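Local coordinates for RedY-like protein (Hahella chejuensis, PDB 2JDJ) that probably takes part in the biosynthesis of the red pigment prodigiosin, as a small dimeric protein of the dimeric alpha/beta-barrel superfamily, at residues F19-W22 against V23-D27; I61-R64 against A65-D68. All coordinates share one frame; numbering follows the deposited sequence.

Contact 1. Residues F19-W22 against V23-D27. With IPA (isopropyl alcohol), chain F.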
loop_
_atom_site.group_PDB
_atom_site.type_symbol
_atom_site.label_atom_id
_atom_site.label_comp_id
_atom_site.label_asym_id
_atom_site.label_seq_id
_atom_site.Cartn_x
_atom_site.Cartn_y
_atom_site.Cartn_z
ATOM N N PHE A 19 -7.573 14.257 12.913
ATOM C CA PHE A 19 -7.536 13.275 11.825
ATOM C C PHE A 19 -7.114 11.900 12.333
ATOM O O PHE A 19 -7.823 10.907 12.149
ATOM C CB PHE A 19 -6.600 13.726 10.676
ATOM C CG PHE A 19 -6.492 12.719 9.571
ATOM C CD1 PHE A 19 -7.528 12.572 8.640
ATOM C CD2 PHE A 19 -5.384 11.890 9.472
ATOM C CE1 PHE A 19 -7.454 11.647 7.649
ATOM C CE2 PHE A 19 -5.303 10.922 8.457
ATOM C CZ PHE A 19 -6.336 10.804 7.548
ATOM N N GLU A 20 -5.955 11.844 12.980
ATOM C CA GLU A 20 -5.426 10.558 13.475
ATOM C C GLU A 20 -6.300 9.892 14.532
ATOM O O GLU A 20 -6.359 8.678 14.588
ATOM C CB GLU A 20 -3.987 10.715 13.987
ATOM C CG GLU A 20 -3.052 11.155 12.868
ATOM C CD GLU A 20 -1.575 11.070 13.200
ATOM O OE1 GLU A 20 -1.197 10.313 14.112
ATOM O OE2 GLU A 20 -0.785 11.761 12.502
ATOM N N PHE A 21 -6.970 10.678 15.371
ATOM C CA PHE A 21 -7.867 10.076 16.351
ATOM C C PHE A 21 -9.078 9.453 15.630
ATOM O O PHE A 21 -9.529 8.356 15.983
ATOM C CB PHE A 21 -8.316 11.080 17.432
ATOM C CG PHE A 21 -9.207 10.446 18.470
ATOM C CD1 PHE A 21 -8.653 9.856 19.615
ATOM C CD2 PHE A 21 -10.588 10.368 18.267
ATOM C CE1 PHE A 21 -9.469 9.224 20.563
ATOM C CE2 PHE A 21 -11.403 9.724 19.197
ATOM C CZ PHE A 21 -10.840 9.158 20.343
ATOM N N TRP A 22 -9.600 10.174 14.633
ATOM C CA TRP A 22 -10.707 9.718 13.802
ATOM C C TRP A 22 -10.327 8.447 13.062
ATOM O O TRP A 22 -11.074 7.460 13.081
ATOM C CB TRP A 22 -11.164 10.810 12.831
ATOM C CG TRP A 22 -12.189 10.319 11.846
ATOM C CD1 TRP A 22 -13.546 10.229 12.035
ATOM C CD2 TRP A 22 -11.935 9.823 10.521
ATOM N NE1 TRP A 22 -14.152 9.706 10.904
ATOM C CE2 TRP A 22 -13.187 9.454 9.960
ATOM C CE3 TRP A 22 -10.772 9.651 9.754
ATOM C CZ2 TRP A 22 -13.302 8.917 8.660
ATOM C CZ3 TRP A 22 -10.888 9.121 8.466
ATOM C CH2 TRP A 22 -12.146 8.761 7.934
ATOM N N VAL A 23 -9.151 8.441 12.438
ATOM C CA VAL A 23 -8.699 7.225 11.751
ATOM C C VAL A 23 -8.694 6.027 12.711
ATOM O O VAL A 23 -9.317 5.009 12.444
ATOM C CB VAL A 23 -7.306 7.399 11.096
ATOM C CG1 VAL A 23 -6.721 6.043 10.700
ATOM C CG2 VAL A 23 -7.408 8.327 9.900
ATOM N N GLN A 24 -7.991 6.149 13.828
ATOM C CA GLN A 24 -7.815 4.992 14.719
ATOM C C GLN A 24 -9.068 4.534 15.457
ATOM O O GLN A 24 -9.233 3.357 15.722
ATOM C CB GLN A 24 -6.698 5.265 15.713
ATOM C CG GLN A 24 -5.327 5.174 15.074
ATOM C CD GLN A 24 -4.208 5.462 16.059
ATOM O OE1 GLN A 24 -3.354 6.319 15.815
ATOM N NE2 GLN A 24 -4.215 4.755 17.180
ATOM N N ASN A 25 -9.958 5.454 15.783
ATOM C CA ASN A 25 -11.096 5.120 16.644
ATOM C C ASN A 25 -12.444 5.159 15.951
ATOM O O ASN A 25 -13.460 4.767 16.533
ATOM C CB ASN A 25 -11.080 6.027 17.871
ATOM C CG ASN A 25 -9.795 5.905 18.648
ATOM O OD1 ASN A 25 -9.623 4.979 19.426
ATOM N ND2 ASN A 25 -8.862 6.829 18.414
ATOM N N VAL A 26 -12.468 5.643 14.710
ATOM C CA VAL A 26 -13.711 5.702 13.959
ATOM C C VAL A 26 -13.540 4.968 12.629
ATOM O O VAL A 26 -14.316 4.056 12.302
ATOM C CB VAL A 26 -14.197 7.146 13.750
ATOM C CG1 VAL A 26 -15.574 7.158 13.112
ATOM C CG2 VAL A 26 -14.265 7.898 15.090
ATOM N N ASP A 27 -12.524 5.359 11.865
ATOM C CA ASP A 27 -12.323 4.772 10.542
ATOM C C ASP A 27 -12.006 3.278 10.667
ATOM O O ASP A 27 -12.711 2.452 10.092
ATOM C CB ASP A 27 -11.234 5.547 9.783
ATOM C CG ASP A 27 -11.297 5.355 8.271
ATOM O OD1 ASP A 27 -12.283 4.808 7.712
ATOM O OD2 ASP A 27 -10.325 5.787 7.631
HETATM C C1 IPA F . -12.503 1.691 5.279
HETATM C C2 IPA F . -12.589 2.954 4.437
HETATM C C3 IPA F . -11.691 2.822 3.218
HETATM O O2 IPA F . -12.169 4.049 5.211
HETATM O O HOH W 1 -2.009 8.653 16.070
#
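F19 lays one face of its ring under V23, whose CG2 stands 3.8 Å from the ring centroid and 22° off its normal, a CH-pi contact shifted toward the rim. The backbone bond from V23 N to F19 O (2.8 Å) is ordinary. One residue on, E20 and Q24 share a water that donates to OE1 of each; the other E20 carboxylate oxygen is held by R44 and Y55. F21 O accepts twice from N25: from the backbone N, and from ND2 at 2.9 Å, which lies in the carbonyl plane on a lone pair. That second bond keeps the amide over the face of the F21 ring, with the two planes 27° apart. W22, its CG opposite the backbone N (chi1 173°), carries its indole along the later turn: CD1 meets V26 CB at 3.6 Å, while D27 CB sits over the six-membered ring, 3.9 Å from its centroid. W22 also packs on A82 and F83 of helix 74-86. Replacing W22 by an alanine would probably leave V26 and the D27 methylene without their aromatic partner and open a gap toward that helix. D27 OD1 accepts from O2 of an isopropanol (2.6 Å), probably from the crystallisation liquor. W22 O accepts from V26 N and D27 N; the latter, five residues on, makes the wider pi-type turn of 23-27 within helix 16-30 of this ferredoxin-like fold.

Contact 2. Residues I61-R64 against A65-D68; sequences ITDR and AAFD
I61 and F67, both buried, form the close apolar side of this helix start: their side chains cross at about a right angle, with I61 CD1 3.6 Å from F67 CB and I61 CG2 3.7 Å from F67 CD1. D63 supplies the N-cap: its CG lies between backbone N and carbonyl carbon (chi1 56°), which turns OD1 back to accept from A66 N at 2.8 Å, from above the carboxylate plane. D63 O also accepts from F67 N, engaging a second amide of the first turn. The polar, more solvent-facing part includes exposed T62 and A65, with T62 OG1 loosely against A66 CB (3.4 Å). Farther along the turn, R64 and D68 are both partly exposed, and the bent R64 chain brings NH1 to D68 OD1 in a salt bridge of 2.9 Å. NH1 meets the syn lone pair nearly in the guanidinium plane, although the guanidinium and carboxylate planes are 89° apart, so a single nitrogen makes the link. R64 NH2 has a second acidic partner in E92. The segment joins strand 55-61 to helix 64-71, with I61, R64 and F67 resting on I4 of strand 2-10 and T62, A66 and F67 touching S36 of a loop.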
loop_
_atom_site.group_PDB
_atom_site.type_symbol
_atom_site.label_atom_id
_atom_site.label_comp_id
_atom_site.label_asym_id
_atom_site.label_seq_id
_atom_site.Cartn_x
_atom_site.Cartn_y
_atom_site.Cartn_z
ATOM N N ILE A 61 -8.950 -5.415 -0.530
ATOM C CA ILE A 61 -10.353 -5.811 -0.725
ATOM C C ILE A 61 -10.491 -7.131 -1.474
ATOM O O ILE A 61 -9.595 -7.533 -2.235
ATOM C CB ILE A 61 -11.177 -4.742 -1.490
ATOM C CG1 ILE A 61 -10.492 -4.379 -2.818
ATOM C CG2 ILE A 61 -11.451 -3.488 -0.611
ATOM C CD1 ILE A 61 -11.272 -3.370 -3.673
ATOM N N THR A 62 -11.624 -7.791 -1.254
ATOM C CA THR A 62 -11.926 -9.079 -1.872
ATOM C C THR A 62 -11.956 -8.911 -3.382
ATOM O O THR A 62 -11.239 -9.604 -4.118
ATOM C CB THR A 62 -13.273 -9.625 -1.367
ATOM O OG1 THR A 62 -14.272 -8.593 -1.463
ATOM C CG2 THR A 62 -13.140 -10.064 0.091
ATOM N N ASP A 63 -12.772 -7.969 -3.829
ATOM C CA ASP A 63 -12.755 -7.510 -5.216
ATOM C C ASP A 63 -13.403 -6.145 -5.276
ATOM O O ASP A 63 -14.169 -5.766 -4.372
ATOM C CB ASP A 63 -13.489 -8.479 -6.141
ATOM C CG ASP A 63 -14.909 -8.722 -5.704
ATOM O OD1 ASP A 63 -15.759 -7.862 -5.985
ATOM O OD2 ASP A 63 -15.168 -9.768 -5.060
ATOM N N ARG A 64 -13.091 -5.420 -6.348
ATOM C CA ARG A 64 -13.564 -4.050 -6.558
ATOM C C ARG A 64 -15.076 -3.954 -6.580
ATOM O O ARG A 64 -15.659 -2.952 -6.148
ATOM C CB ARG A 64 -12.990 -3.477 -7.869
ATOM C CG ARG A 64 -13.138 -1.973 -8.017
ATOM C CD ARG A 64 -12.540 -1.237 -6.830
ATOM N NE ARG A 64 -11.751 -0.069 -7.228
ATOM C CZ ARG A 64 -12.162 1.190 -7.136
ATOM N NH1 ARG A 64 -13.369 1.482 -6.660
ATOM N NH2 ARG A 64 -11.348 2.164 -7.514
ATOM N N ALA A 65 -15.710 -4.998 -7.105
ATOM C CA ALA A 65 -17.169 -5.062 -7.161
ATOM C C ALA A 65 -17.782 -4.987 -5.748
ATOM O O ALA A 65 -18.707 -4.197 -5.490
ATOM C CB ALA A 65 -17.603 -6.338 -7.898
ATOM N N ALA A 66 -17.255 -5.807 -4.840
ATOM C CA ALA A 66 -17.723 -5.835 -3.445
ATOM C C ALA A 66 -17.482 -4.483 -2.752
ATOM O O ALA A 66 -18.359 -3.965 -2.072
ATOM C CB ALA A 66 -17.051 -6.967 -2.680
ATOM N N PHE A 67 -16.292 -3.909 -2.951
ATOM C CA PHE A 67 -15.968 -2.585 -2.376
ATOM C C PHE A 67 -16.903 -1.478 -2.859
ATOM O O PHE A 67 -17.370 -0.665 -2.070
ATOM C CB PHE A 67 -14.509 -2.203 -2.620
ATOM C CG PHE A 67 -14.086 -0.936 -1.908
ATOM C CD1 PHE A 67 -14.075 -0.872 -0.518
ATOM C CD2 PHE A 67 -13.708 0.195 -2.631
ATOM C CE1 PHE A 67 -13.688 0.301 0.153
ATOM C CE2 PHE A 67 -13.321 1.372 -1.975
ATOM C CZ PHE A 67 -13.311 1.424 -0.578
ATOM N N ASP A 68 -17.184 -1.468 -4.158
ATOM C CA ASP A 68 -18.085 -0.486 -4.745
ATOM C C ASP A 68 -19.477 -0.488 -4.110
ATOM O O ASP A 68 -20.059 0.576 -3.878
ATOM C CB ASP A 68 -18.174 -0.697 -6.258
ATOM C CG ASP A 68 -16.957 -0.158 -6.992
ATOM O OD1 ASP A 68 -15.939 0.188 -6.339
ATOM O OD2 ASP A 68 -17.016 -0.078 -8.234
#

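How the contacts relate
Contact 1 comes first along the chain, inside helix 16-30, and contact 2 follows at the passage from strand 55-61 to helix 64-71. Their centres are about 23 Å apart, on opposite sides of the chain's centre, and their nearest atoms remain about 9 Å from each other. The four-stranded antiparallel sheet relates them: residues 19-27 touch strand 37-44, whereas 61-68 pack on strand 2-10. Helix 74-86 also lies against contact 1. Only contact 1 meets the second subunit, through L98 and G99 of that chain. Contact 1 thus shapes a helix that packs on the sheet and borders the dimer interface, whereas contact 2 starts a helix at the end of strand 55-61 within one subunit.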